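Local coordinates for protein GCN5-related N-acetyltransferase (Brucella melitensis biovar Abortus, PDB 4J3G) that probably transfers an acetyl group from acetyl-coenzyme A to an amino group, possibly the N-terminal alanine of a ribosomal protein, at residues T164-G169 with W175-F180; A141-G146 with A152-Q157; I40-V45 with E54-L59. One frame throughout, in Å; residues are numbered along the deposited sequence. Where two conformers were deposited one is given.

Contact 1. Residues T164-G169 with W175-F180; sequences TLKQVG and WLDLLF
T164 and L179 face each other as a non-hydrogen-bonded pair of the C-terminal beta hairpin of this GNAT fold, where strands 160-171 and 174-184 run antiparallel, their register shifted by a classic bulge. T164 sets its CG2 near the CB of D177, and its OG1 lies 3.6 Å from L179 CD1. At L165 the strands bond in both directions: its N reaches L178 O at 2.8 Å, while its O accepts L178 N. L165 CD1 packs against F180 CD2. K166 lays its CB near D177 OD1. A type II turn from L165 to V168 makes the corner, and here a side chain replaces the strand pairing: Q167 N donates to D177 OD1 at 2.8 Å, meeting the anti side of the carboxylate from 28° out of its plane. Q167 OE1 lies over one face of the W175 indole, 3.4 Å from CD1, the amide and ring planes 32° apart; it also takes a hydrogen bond from H137 of the second subunit, whose ring stacks on W175. V168 has CG1 anti to its carbonyl carbon (chi1 -71°), which leaves CG2 between the backbone N and that carbon, pressed against L178 CB. V168 and G169 both face L176, a classic bulge beyond which the register is shifted by two: G169 N donates to L176 O at 3.2 Å, and L176 N donates to G169 O at 2.9 Å.

Contact 2. Residues A141-G146 with A152-Q157; sequences AGIEAG and ALHRSQ. With EDO (1,2-ethanediol), chain G.
A141 and I143, with G142 between them on strand 138-144, turn their side chains toward H154 of helix 148-156, the helix that follows this strand in the GNAT fold and packs against its sheet. The contact across the two segments is small and apolar, burying 106 Å² in all, and no hydrogen bond joins them directly. Its main element is a CH-pi interaction: CD1 of I143 stands over one face of the H154 imidazole, 3.9 Å from the ring centroid and only 16° off the normal, displaced toward the ND1 side. The two side chains approach from opposite directions. I143 reaches so far because its chain is extended beyond CG1 (chi2 170°), which carries CD1 away from the strand and toward the helix. A141 adds a shorter contact, its CB lying 3.5 Å from H154 CD2.

Other contacts hold the ring: H154 ND1 bonds to S150 O, within the same helix, and F159 meets the imidazole edge-to-face; together they should restrain its rotation. In the helix's last turn S156 OG donates to L153 O at 2.6 Å. The strand is held in its sheet by backbone bonding between A141 and M181. At the strand's end E144 folds back, its OE2 accepting G146 N at 3.0 Å from above the carboxylate plane. A 1,2-ethanediol, probably from the crystallisation liquor, bonds to A50 O and places its O1 3.2 Å from G142 O, a bond that is not settled because the one proton has another acceptor within reach.

Contact 3. Residues I40-V45 with E54-L59; sequences IYNDAV and ETLVDL
N42 grips V57 with both ends of its amide, pairing a helical side chain with the backbone of an irregular segment. OD1 accepts V57 N at 2.9 Å and ND2 donates to V57 O, also at 2.9 Å; both bonds are nearly straight (170° and 174°), and V57 O lies in the amide plane. Two bonds to one residue fix the rotation of the amide. A chi1 of -81°, with CG anti to the carbonyl carbon, turns it to this double task. Next to it Y41 has CG anti to its backbone N, and V57 CG2 packs against its CE2 at 3.7 Å, the two side chains crossing at about a right angle. V45 covers one face of the tyrosine ring with CG2, while its CG1 meets E54 C at 3.5 Å. Two waters add bridges, one between Y41 OH and T55 O, the other between V45 O and E54 O; Y41 OH also bonds to N53 ND2 and V45 O to K171 NZ. D58 is the N-cap of helix 59-72, its OD1 accepting N61 N. Such side-chain-to-backbone clamping joins helix 34-47 to the segment leading into helix 59-72, the first two helices of this GNAT fold.

Contacts 1 and 2 form one continuous region of the sheet, whereas contact 3 stands apart. Strands 138-144 and 174-184 are neighbours, and the probable hydrogen bonds L179 N to I143 O (2.8 Å) and A145 N to D177 O (2.9 Å) tie contact 2 to contact 1, their centres 13 Å apart. The strand of contact 2 thus has the hairpin at its edge and its helix over one face. Contact 3 lies about 8 Å from contact 1 and about 10 Å from contact 2 at the nearest atoms, yet contacts 1 and 3 both touch the second subunit, Q167 and W175 at its H137, E54 and T55 at its E98. The 1,2-ethanediol sits near both G142 and L178.

Contact 1. Residues T164-G169 with W175-F180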
ATOM      1  N   THR A 164      -9.446  -6.372  -7.551  1.00 15.63           N
ATOM      2  CA  THR A 164      -8.165  -6.938  -7.962  1.00 15.16           C
ATOM      3  C   THR A 164      -7.355  -5.936  -8.761  1.00 14.88           C
ATOM      4  O   THR A 164      -7.843  -5.351  -9.733  1.00 16.00           O
ATOM      5  CB  THR A 164      -8.401  -8.195  -8.822  1.00 16.76           C
ATOM      6  OG1 THR A 164      -9.146  -9.140  -8.064  1.00 17.09           O
ATOM      7  CG2 THR A 164      -7.114  -8.820  -9.246  1.00 16.87           C
ATOM      8  N   LEU A 165      -6.100  -5.807  -8.387  1.00 14.88           N
ATOM      9  CA  LEU A 165      -5.126  -5.024  -9.159  1.00 15.19           C
ATOM     10  C   LEU A 165      -4.295  -5.971  -9.960  1.00 14.57           C
ATOM     11  O   LEU A 165      -3.457  -6.701  -9.391  1.00 14.37           O
ATOM     12  CB  LEU A 165      -4.235  -4.231  -8.215  1.00 16.81           C
ATOM     13  CG  LEU A 165      -4.875  -3.079  -7.427  1.00 18.31           C
ATOM     14  CD1 LEU A 165      -5.949  -3.495  -6.445  1.00 18.63           C
ATOM     15  CD2 LEU A 165      -3.752  -2.424  -6.663  1.00 18.60           C
ATOM     16  N   LYS A 166      -4.481  -5.937 -11.263  1.00 14.02           N
ATOM     17  CA  LYS A 166      -3.847  -6.829 -12.162  1.00 15.50           C
ATOM     18  C   LYS A 166      -2.411  -6.440 -12.493  1.00 14.51           C
ATOM     19  O   LYS A 166      -2.100  -5.246 -12.716  1.00 14.06           O
ATOM     20  CB  LYS A 166      -4.648  -6.890 -13.433  1.00 17.82           C
ATOM     21  CG  LYS A 166      -6.033  -7.470 -13.209  1.00 21.91           C
ATOM     22  CD  LYS A 166      -6.830  -7.431 -14.485  1.00 25.95           C
ATOM     23  CE  LYS A 166      -8.174  -8.100 -14.309  1.00 30.68           C
ATOM     24  NZ  LYS A 166      -8.692  -8.520 -15.632  1.00 33.91           N
ATOM     25  N   GLN A 167      -1.558  -7.470 -12.485  1.00 13.65           N
ATOM     26  CA  GLN A 167      -0.168  -7.371 -12.921  0.50 13.81           C
ATOM     27  C   GLN A 167       0.675  -6.422 -12.067  1.00 12.69           C
ATOM     28  O   GLN A 167       1.663  -5.866 -12.558  1.00 11.93           O
ATOM     29  CB  GLN A 167      -0.083  -6.921 -14.399  0.50 15.17           C
ATOM     30  CG  GLN A 167      -0.917  -7.727 -15.394  0.50 16.51           C
ATOM     31  CD  GLN A 167      -0.101  -8.164 -16.602  0.50 17.63           C
ATOM     32  OE1 GLN A 167       0.742  -7.417 -17.110  0.50 17.98           O
ATOM     33  NE2 GLN A 167      -0.334  -9.382 -17.055  0.50 18.89           N
ATOM     34  N   VAL A 168       0.259  -6.203 -10.844  1.00 12.54           N
ATOM     35  CA  VAL A 168       0.984  -5.264  -9.945  1.00 12.45           C
ATOM     36  C   VAL A 168       2.180  -5.872  -9.262  1.00 12.75           C
ATOM     37  O   VAL A 168       3.018  -5.149  -8.747  1.00 12.08           O
ATOM     38  CB  VAL A 168       0.094  -4.610  -8.866  1.00 13.11           C
ATOM     39  CG1 VAL A 168      -0.826  -3.619  -9.495  1.00 14.44           C
ATOM     40  CG2 VAL A 168      -0.570  -5.629  -7.960  1.00 12.51           C
ATOM     41  N   GLY A 169       2.284  -7.202  -9.292  1.00 12.63           N
ATOM     42  CA  GLY A 169       3.450  -7.890  -8.753  1.00 13.12           C
ATOM     43  C   GLY A 169       4.172  -8.673  -9.818  1.00 13.47           C
ATOM     44  O   GLY A 169       3.649  -8.912 -10.891  1.00 12.85           O
ATOM     45  N   TRP A 175       3.940 -11.921 -14.224  1.00 17.28           N
ATOM     46  CA  TRP A 175       3.095 -10.868 -13.630  1.00 17.03           C
ATOM     47  C   TRP A 175       2.015 -11.540 -12.820  1.00 16.53           C
ATOM     48  O   TRP A 175       1.468 -12.550 -13.239  1.00 17.55           O
ATOM     49  CB  TRP A 175       2.442  -9.943 -14.651  1.00 17.37           C
ATOM     50  CG  TRP A 175       3.416  -9.189 -15.533  1.00 17.66           C
ATOM     51  CD1 TRP A 175       3.576  -9.359 -16.882  1.00 19.34           C
ATOM     52  CD2 TRP A 175       4.345  -8.173 -15.150  1.00 17.14           C
ATOM     53  NE1 TRP A 175       4.534  -8.513 -17.362  1.00 19.24           N
ATOM     54  CE2 TRP A 175       5.031  -7.775 -16.322  1.00 17.98           C
ATOM     55  CE3 TRP A 175       4.671  -7.554 -13.941  1.00 16.27           C
ATOM     56  CZ2 TRP A 175       6.023  -6.784 -16.320  1.00 18.05           C
ATOM     57  CZ3 TRP A 175       5.660  -6.558 -13.952  1.00 16.84           C
ATOM     58  CH2 TRP A 175       6.330  -6.202 -15.130  1.00 17.22           C
ATOM     59  N   LEU A 176       1.703 -10.940 -11.673  1.00 15.33           N
ATOM     60  CA  LEU A 176       0.802 -11.482 -10.684  1.00 14.84           C
ATOM     61  C   LEU A 176      -0.256 -10.444 -10.302  1.00 14.58           C
ATOM     62  O   LEU A 176       0.029  -9.221 -10.229  1.00 13.78           O
ATOM     63  CB  LEU A 176       1.582 -11.820  -9.428  1.00 15.09           C
ATOM     64  CG  LEU A 176       2.659 -12.914  -9.597  1.00 15.85           C
ATOM     65  CD1 LEU A 176       3.456 -12.992  -8.336  1.00 16.71           C
ATOM     66  CD2 LEU A 176       2.049 -14.250  -9.987  1.00 17.16           C
ATOM     67  N   ASP A 177      -1.437 -10.942  -9.973  1.00 14.65           N
ATOM     68  CA  ASP A 177      -2.594 -10.121  -9.673  1.00 14.02           C
ATOM     69  C   ASP A 177      -2.839 -10.114  -8.187  1.00 13.23           C
ATOM     70  O   ASP A 177      -2.778 -11.167  -7.525  1.00 13.47           O
ATOM     71  CB  ASP A 177      -3.853 -10.666 -10.406  1.00 15.15           C
ATOM     72  CG  ASP A 177      -3.738 -10.595 -11.896  1.00 16.66           C
ATOM     73  OD1 ASP A 177      -2.789  -9.944 -12.442  1.00 15.91           O
ATOM     74  OD2 ASP A 177      -4.614 -11.230 -12.526  1.00 18.84           O
ATOM     75  N   LEU A 178      -3.116  -8.935  -7.626  1.00 12.71           N
ATOM     76  CA  LEU A 178      -3.339  -8.788  -6.195  1.00 12.80           C
ATOM     77  C   LEU A 178      -4.817  -8.564  -5.884  1.00 13.66           C
ATOM     78  O   LEU A 178      -5.371  -7.549  -6.290  1.00 13.48           O
ATOM     79  CB  LEU A 178      -2.506  -7.636  -5.654  1.00 14.06           C
ATOM     80  CG  LEU A 178      -2.606  -7.333  -4.130  1.00 14.72           C
ATOM     81  CD1 LEU A 178      -1.965  -8.430  -3.332  1.00 15.71           C
ATOM     82  CD2 LEU A 178      -1.943  -6.016  -3.763  1.00 16.06           C
ATOM     83  N   LEU A 179      -5.436  -9.470  -5.129  1.00 12.90           N
ATOM     84  CA  LEU A 179      -6.804  -9.280  -4.683  1.00 13.61           C
ATOM     85  C   LEU A 179      -6.759  -8.733  -3.272  1.00 13.07           C
ATOM     86  O   LEU A 179      -5.996  -9.244  -2.413  1.00 13.99           O
ATOM     87  CB  LEU A 179      -7.562 -10.609  -4.665  1.00 14.77           C
ATOM     88  CG  LEU A 179      -8.880 -10.526  -3.885  1.00 16.41           C
ATOM     89  CD1 LEU A 179      -9.987  -9.782  -4.582  1.00 19.44           C
ATOM     90  CD2 LEU A 179      -9.368 -11.904  -3.584  1.00 18.18           C
ATOM     91  N   PHE A 180      -7.469  -7.626  -3.045  1.00 12.12           N
ATOM     92  CA  PHE A 180      -7.631  -7.113  -1.713  1.00 12.35           C
ATOM     93  C   PHE A 180      -8.971  -7.607  -1.126  1.00 11.79           C
ATOM     94  O   PHE A 180     -10.015  -7.590  -1.809  1.00 13.44           O
ATOM     95  CB  PHE A 180      -7.596  -5.574  -1.703  1.00 12.98           C
ATOM     96  CG  PHE A 180      -6.214  -4.961  -1.696  1.00 13.81           C
ATOM     97  CD1 PHE A 180      -5.278  -5.317  -0.766  1.00 13.88           C
ATOM     98  CD2 PHE A 180      -5.893  -3.944  -2.593  1.00 14.00           C
ATOM     99  CE1 PHE A 180      -4.022  -4.712  -0.727  1.00 14.40           C
ATOM    100  CE2 PHE A 180      -4.638  -3.350  -2.567  1.00 14.25           C
ATOM    101  CZ  PHE A 180      -3.708  -3.735  -1.622  1.00 13.68           C
TER

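Contact 2. Residues A141-G146 with A152-Q157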
ATOM      1  N   ALA A 141      -6.337  -7.898   3.702  1.00 11.75           N
ATOM      2  CA  ALA A 141      -5.541  -9.013   3.191  1.00 11.48           C
ATOM      3  C   ALA A 141      -5.275  -8.724   1.709  1.00 11.34           C
ATOM      4  O   ALA A 141      -6.180  -8.391   0.981  1.00 11.81           O
ATOM      5  CB  ALA A 141      -6.270 -10.324   3.363  1.00 11.84           C
ATOM      6  N   GLY A 142      -4.000  -8.855   1.318  1.00 10.94           N
ATOM      7  CA  GLY A 142      -3.605  -8.859  -0.077  1.00 11.18           C
ATOM      8  C   GLY A 142      -3.221 -10.252  -0.443  1.00 11.89           C
ATOM      9  O   GLY A 142      -2.270 -10.818   0.125  1.00 14.39           O
ATOM     10  N   ILE A 143      -3.961 -10.845  -1.379  1.00 11.78           N
ATOM     11  CA  ILE A 143      -3.850 -12.242  -1.700  1.00 12.50           C
ATOM     12  C   ILE A 143      -3.642 -12.386  -3.193  1.00 12.86           C
ATOM     13  O   ILE A 143      -4.290 -11.725  -4.002  1.00 12.22           O
ATOM     14  CB  ILE A 143      -5.140 -12.983  -1.306  1.00 12.80           C
ATOM     15  CG1 ILE A 143      -5.452 -12.713   0.182  1.00 13.25           C
ATOM     16  CG2 ILE A 143      -5.021 -14.458  -1.619  1.00 13.25           C
ATOM     17  CD1 ILE A 143      -6.837 -13.199   0.639  1.00 14.41           C
ATOM     18  N   GLU A 144      -2.725 -13.268  -3.550  1.00 13.73           N
ATOM     19  CA  GLU A 144      -2.505 -13.551  -4.950  1.00 14.88           C
ATOM     20  C   GLU A 144      -3.831 -14.071  -5.506  1.00 15.15           C
ATOM     21  O   GLU A 144      -4.447 -14.962  -4.918  1.00 14.45           O
ATOM     22  CB  GLU A 144      -1.393 -14.569  -5.085  1.00 15.68           C
ATOM     23  CG  GLU A 144      -0.977 -14.812  -6.505  1.00 17.98           C
ATOM     24  CD  GLU A 144      -1.753 -15.914  -7.154  1.00 19.27           C
ATOM     25  OE1 GLU A 144      -1.898 -17.000  -6.529  1.00 21.91           O
ATOM     26  OE2 GLU A 144      -2.217 -15.704  -8.273  1.00 20.15           O
ATOM     27  N   ALA A 145      -4.292 -13.494  -6.599  1.00 14.43           N
ATOM     28  CA  ALA A 145      -5.696 -13.636  -6.988  1.00 15.22           C
ATOM     29  C   ALA A 145      -6.114 -15.070  -7.293  1.00 16.40           C
ATOM     30  O   ALA A 145      -7.326 -15.379  -7.216  1.00 17.33           O
ATOM     31  CB  ALA A 145      -6.042 -12.728  -8.149  1.00 15.43           C
ATOM     32  N   GLY A 146      -5.145 -15.905  -7.697  1.00 16.80           N
ATOM     33  CA  GLY A 146      -5.392 -17.282  -8.048  1.00 18.24           C
ATOM     34  C   GLY A 146      -5.514 -18.204  -6.859  1.00 18.18           C
ATOM     35  O   GLY A 146      -5.881 -19.399  -7.012  1.00 19.13           O
ATOM     36  N   ALA A 152     -10.957 -18.222   0.210  1.00 14.81           N
ATOM     37  CA  ALA A 152     -12.068 -18.894   0.926  1.00 15.39           C
ATOM     38  C   ALA A 152     -11.800 -18.904   2.459  1.00 15.66           C
ATOM     39  O   ALA A 152     -12.724 -18.760   3.271  1.00 15.82           O
ATOM     40  CB  ALA A 152     -12.233 -20.308   0.393  1.00 16.08           C
ATOM     41  N   LEU A 153     -10.536 -19.104   2.835  1.00 16.23           N
ATOM     42  CA  LEU A 153     -10.150 -19.105   4.241  1.00 16.96           C
ATOM     43  C   LEU A 153     -10.478 -17.739   4.868  1.00 16.11           C
ATOM     44  O   LEU A 153     -11.122 -17.657   5.917  1.00 15.53           O
ATOM     45  CB  LEU A 153      -8.653 -19.490   4.378  1.00 18.89           C
ATOM     46  CG  LEU A 153      -7.951 -19.634   5.736  1.00 20.49           C
ATOM     47  CD1 LEU A 153      -6.717 -20.546   5.639  1.00 22.31           C
ATOM     48  CD2 LEU A 153      -7.533 -18.283   6.247  1.00 21.82           C
ATOM     49  N   HIS A 154     -10.022 -16.662   4.226  1.00 15.30           N
ATOM     50  CA  HIS A 154     -10.333 -15.321   4.707  1.00 15.56           C
ATOM     51  C   HIS A 154     -11.831 -15.053   4.680  1.00 15.66           C
ATOM     52  O   HIS A 154     -12.366 -14.531   5.615  1.00 15.44           O
ATOM     53  CB  HIS A 154      -9.571 -14.259   3.905  1.00 15.43           C
ATOM     54  CG  HIS A 154      -8.109 -14.177   4.239  1.00 15.69           C
ATOM     55  ND1 HIS A 154      -7.199 -15.120   3.823  1.00 16.28           N
ATOM     56  CD2 HIS A 154      -7.396 -13.224   4.887  1.00 15.80           C
ATOM     57  CE1 HIS A 154      -5.990 -14.781   4.248  1.00 16.43           C
ATOM     58  NE2 HIS A 154      -6.079 -13.624   4.874  1.00 15.79           N
ATOM     59  N   ARG A 155     -12.509 -15.450   3.612  1.00 15.75           N
ATOM     60  CA  ARG A 155     -13.945 -15.253   3.538  1.00 17.97           C
ATOM     61  C   ARG A 155     -14.695 -15.928   4.689  1.00 17.72           C
ATOM     62  O   ARG A 155     -15.658 -15.396   5.180  1.00 17.80           O
ATOM     63  CB  ARG A 155     -14.497 -15.733   2.199  1.00 20.01           C
ATOM     64  CG  ARG A 155     -15.944 -15.359   2.007  1.00 23.03           C
ATOM     65  CD  ARG A 155     -16.326 -15.021   0.574  1.00 26.62           C
ATOM     66  NE  ARG A 155     -15.704 -15.838  -0.481  1.00 27.26           N
ATOM     67  CZ  ARG A 155     -15.282 -15.359  -1.663  1.00 30.55           C
ATOM     68  NH1 ARG A 155     -15.305 -14.049  -1.928  1.00 31.86           N
ATOM     69  NH2 ARG A 155     -14.763 -16.184  -2.574  1.00 31.86           N
ATOM     70  N   SER A 156     -14.204 -17.086   5.108  1.00 17.93           N
ATOM     71  CA  SER A 156     -14.798 -17.827   6.223  1.00 19.35           C
ATOM     72  C   SER A 156     -14.758 -17.072   7.532  1.00 19.53           C
ATOM     73  O   SER A 156     -15.561 -17.333   8.455  1.00 19.93           O
ATOM     74  CB  SER A 156     -14.170 -19.247   6.378  1.00 19.66           C
ATOM     75  OG  SER A 156     -12.876 -19.233   7.035  1.00 19.48           O
ATOM     76  N   GLN A 157     -13.849 -16.113   7.625  1.00 19.56           N
ATOM     77  CA  GLN A 157     -13.712 -15.305   8.811  1.00 20.04           C
ATOM     78  C   GLN A 157     -14.335 -13.913   8.642  1.00 19.21           C
ATOM     79  O   GLN A 157     -14.135 -13.054   9.484  1.00 20.85           O
ATOM     80  CB  GLN A 157     -12.215 -15.139   9.134  1.00 21.42           C
ATOM     81  CG  GLN A 157     -11.502 -16.431   9.457  1.00 23.99           C
ATOM     82  CD  GLN A 157     -12.158 -17.082  10.628  1.00 27.17           C
ATOM     83  OE1 GLN A 157     -12.294 -16.463  11.681  1.00 30.51           O
ATOM     84  NE2 GLN A 157     -12.628 -18.302  10.450  1.00 31.33           N
TER
HETATM   85  C1  EDO G 203       0.809 -11.896  -1.840  1.00 35.29           C
HETATM   86  O1  EDO G 203       0.302 -12.502  -0.634  1.00 35.04           O
HETATM   87  C2  EDO G 203       0.838 -10.386  -1.702  1.00 35.55           C
HETATM   88  O2  EDO G 203       2.062 -10.057  -1.089  1.00 38.76           O

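Contact 3. Residues I40-V45 with E54-L59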
ATOM      1  N   ILE A  40      10.164 -20.645   7.983  1.00 18.14           N
ATOM      2  CA  ILE A  40       8.837 -20.547   7.371  1.00 18.39           C
ATOM      3  C   ILE A  40       8.831 -19.401   6.365  1.00 17.15           C
ATOM      4  O   ILE A  40       8.376 -19.544   5.248  1.00 17.12           O
ATOM      5  CB  ILE A  40       7.755 -20.370   8.457  1.00 18.64           C
ATOM      6  CG1 ILE A  40       7.678 -21.654   9.292  1.00 20.98           C
ATOM      7  CG2 ILE A  40       6.369 -20.030   7.856  1.00 18.73           C
ATOM      8  CD1 ILE A  40       7.035 -21.430  10.651  1.00 21.46           C
ATOM      9  N   TYR A  41       9.380 -18.273   6.762  1.00 17.42           N
ATOM     10  CA  TYR A  41       9.453 -17.141   5.867  1.00 15.81           C
ATOM     11  C   TYR A  41      10.280 -17.434   4.600  1.00 15.47           C
ATOM     12  O   TYR A  41       9.801 -17.236   3.473  1.00 14.68           O
ATOM     13  CB  TYR A  41      10.026 -15.976   6.576  1.00 16.40           C
ATOM     14  CG  TYR A  41      10.182 -14.751   5.701  1.00 16.52           C
ATOM     15  CD1 TYR A  41       9.139 -13.879   5.512  1.00 17.36           C
ATOM     16  CD2 TYR A  41      11.372 -14.495   5.041  1.00 16.15           C
ATOM     17  CE1 TYR A  41       9.285 -12.743   4.700  1.00 17.49           C
ATOM     18  CE2 TYR A  41      11.527 -13.363   4.237  1.00 16.19           C
ATOM     19  CZ  TYR A  41      10.473 -12.495   4.081  1.00 17.95           C
ATOM     20  OH  TYR A  41      10.607 -11.425   3.209  1.00 19.23           O
ATOM     21  N   ASN A  42      11.507 -17.954   4.749  1.00 14.28           N
ATOM     22  CA  ASN A  42      12.288 -18.300   3.553  1.00 14.83           C
ATOM     23  C   ASN A  42      11.659 -19.397   2.656  1.00 15.38           C
ATOM     24  O   ASN A  42      11.817 -19.361   1.431  1.00 14.55           O
ATOM     25  CB  ASN A  42      13.723 -18.693   3.929  1.00 15.00           C
ATOM     26  CG  ASN A  42      14.643 -17.495   4.175  1.00 14.98           C
ATOM     27  OD1 ASN A  42      14.440 -16.378   3.668  1.00 14.45           O
ATOM     28  ND2 ASN A  42      15.712 -17.756   4.900  1.00 15.40           N
ATOM     29  N   ASP A  43      10.960 -20.344   3.274  1.00 16.73           N
ATOM     30  CA  ASP A  43      10.198 -21.355   2.547  1.00 19.86           C
ATOM     31  C   ASP A  43       9.156 -20.668   1.667  1.00 18.91           C
ATOM     32  O   ASP A  43       9.099 -20.953   0.486  1.00 18.94           O
ATOM     33  CB  ASP A  43       9.508 -22.310   3.518  1.00 22.87           C
ATOM     34  CG  ASP A  43       9.153 -23.679   2.881  1.00 27.97           C
ATOM     35  OD1 ASP A  43       8.863 -23.794   1.666  1.00 32.58           O
ATOM     36  OD2 ASP A  43       9.205 -24.669   3.636  1.00 36.34           O
ATOM     37  N   ALA A  44       8.396 -19.740   2.255  1.00 18.22           N
ATOM     38  CA  ALA A  44       7.389 -18.948   1.474  1.00 17.93           C
ATOM     39  C   ALA A  44       8.044 -18.142   0.344  1.00 17.83           C
ATOM     40  O   ALA A  44       7.510 -18.078  -0.795  1.00 18.56           O
ATOM     41  CB  ALA A  44       6.591 -18.046   2.370  1.00 18.96           C
ATOM     42  N   VAL A  45       9.189 -17.533   0.635  1.00 15.73           N
ATOM     43  CA  VAL A  45       9.927 -16.767  -0.381  1.00 16.05           C
ATOM     44  C   VAL A  45      10.357 -17.637  -1.576  1.00 17.08           C
ATOM     45  O   VAL A  45      10.228 -17.236  -2.758  1.00 16.33           O
ATOM     46  CB  VAL A  45      11.148 -16.093   0.255  1.00 15.65           C
ATOM     47  CG1 VAL A  45      12.049 -15.484  -0.797  1.00 16.26           C
ATOM     48  CG2 VAL A  45      10.675 -15.039   1.227  1.00 16.24           C
ATOM     49  N   GLU A  54      11.684 -12.306  -3.541  1.00 20.56           N
ATOM     50  CA  GLU A  54      12.414 -13.486  -4.031  1.00 21.62           C
ATOM     51  C   GLU A  54      13.722 -13.680  -3.262  1.00 21.68           C
ATOM     52  O   GLU A  54      14.396 -14.710  -3.413  1.00 25.72           O
ATOM     53  CB  GLU A  54      12.663 -13.393  -5.569  1.00 23.91           C
ATOM     54  CG  GLU A  54      11.413 -13.740  -6.359  1.00 25.92           C
ATOM     55  CD  GLU A  54      11.470 -13.457  -7.874  1.00 29.18           C
ATOM     56  OE1 GLU A  54      11.319 -12.278  -8.276  1.00 33.03           O
ATOM     57  OE2 GLU A  54      11.557 -14.422  -8.675  1.00 28.12           O
ATOM     58  N   THR A  55      14.037 -12.747  -2.372  1.00 19.69           N
ATOM     59  CA  THR A  55      15.344 -12.717  -1.747  1.00 19.56           C
ATOM     60  C   THR A  55      15.302 -13.387  -0.396  1.00 18.49           C
ATOM     61  O   THR A  55      14.544 -12.992   0.471  1.00 19.12           O
ATOM     62  CB  THR A  55      15.825 -11.277  -1.574  1.00 20.68           C
ATOM     63  OG1 THR A  55      15.918 -10.664  -2.857  1.00 21.41           O
ATOM     64  CG2 THR A  55      17.218 -11.239  -0.912  1.00 21.43           C
ATOM     65  N   LEU A  56      16.136 -14.411  -0.199  1.00 17.57           N
ATOM     66  CA  LEU A  56      16.233 -15.072   1.118  1.00 16.61           C
ATOM     67  C   LEU A  56      16.862 -14.132   2.138  1.00 16.49           C
ATOM     68  O   LEU A  56      17.760 -13.336   1.811  1.00 16.76           O
ATOM     69  CB  LEU A  56      17.101 -16.343   1.040  1.00 17.88           C
ATOM     70  CG  LEU A  56      16.442 -17.596   0.461  1.00 19.90           C
ATOM     71  CD1 LEU A  56      16.029 -17.358  -0.976  1.00 19.69           C
ATOM     72  CD2 LEU A  56      17.345 -18.811   0.590  1.00 20.44           C
ATOM     73  N   VAL A  57      16.436 -14.274   3.383  1.00 16.01           N
ATOM     74  CA  VAL A  57      16.966 -13.453   4.485  1.00 16.75           C
ATOM     75  C   VAL A  57      17.629 -14.328   5.544  1.00 17.05           C
ATOM     76  O   VAL A  57      17.572 -15.571   5.495  1.00 15.90           O
ATOM     77  CB  VAL A  57      15.881 -12.525   5.126  1.00 16.47           C
ATOM     78  CG1 VAL A  57      15.252 -11.616   4.083  1.00 16.46           C
ATOM     79  CG2 VAL A  57      14.818 -13.324   5.856  1.00 16.45           C
ATOM     80  N   ASP A  58      18.274 -13.665   6.501  1.00 18.73           N
ATOM     81  CA  ASP A  58      19.001 -14.330   7.569  1.00 19.26           C
ATOM     82  C   ASP A  58      18.362 -14.056   8.919  1.00 19.37           C
ATOM     83  O   ASP A  58      17.381 -13.293   9.031  1.00 17.92           O
ATOM     84  CB  ASP A  58      20.490 -13.947   7.540  1.00 20.56           C
ATOM     85  CG  ASP A  58      20.741 -12.454   7.695  1.00 22.79           C
ATOM     86  OD1 ASP A  58      19.866 -11.692   8.137  1.00 22.20           O
ATOM     87  OD2 ASP A  58      21.873 -12.030   7.432  1.00 26.92           O
ATOM     88  N   LEU A  59      18.883 -14.728   9.940  1.00 20.53           N
ATOM     89  CA  LEU A  59      18.296 -14.677  11.248  1.00 22.17           C
ATOM     90  C   LEU A  59      18.211 -13.228  11.753  1.00 23.13           C
ATOM     91  O   LEU A  59      17.165 -12.824  12.312  1.00 22.10           O
ATOM     92  CB  LEU A  59      19.089 -15.550  12.216  1.00 23.28           C
ATOM     93  CG  LEU A  59      18.358 -15.883  13.509  1.00 24.56           C
ATOM     94  CD1 LEU A  59      17.145 -16.775  13.277  1.00 24.63           C
ATOM     95  CD2 LEU A  59      19.340 -16.592  14.454  1.00 25.34           C
TER
HETATM   96  O   HOH W   1      12.764 -11.161   1.360  1.00 25.27           O
HETATM   97  O   HOH W   2      12.521 -16.849  -4.464  1.00 32.44           O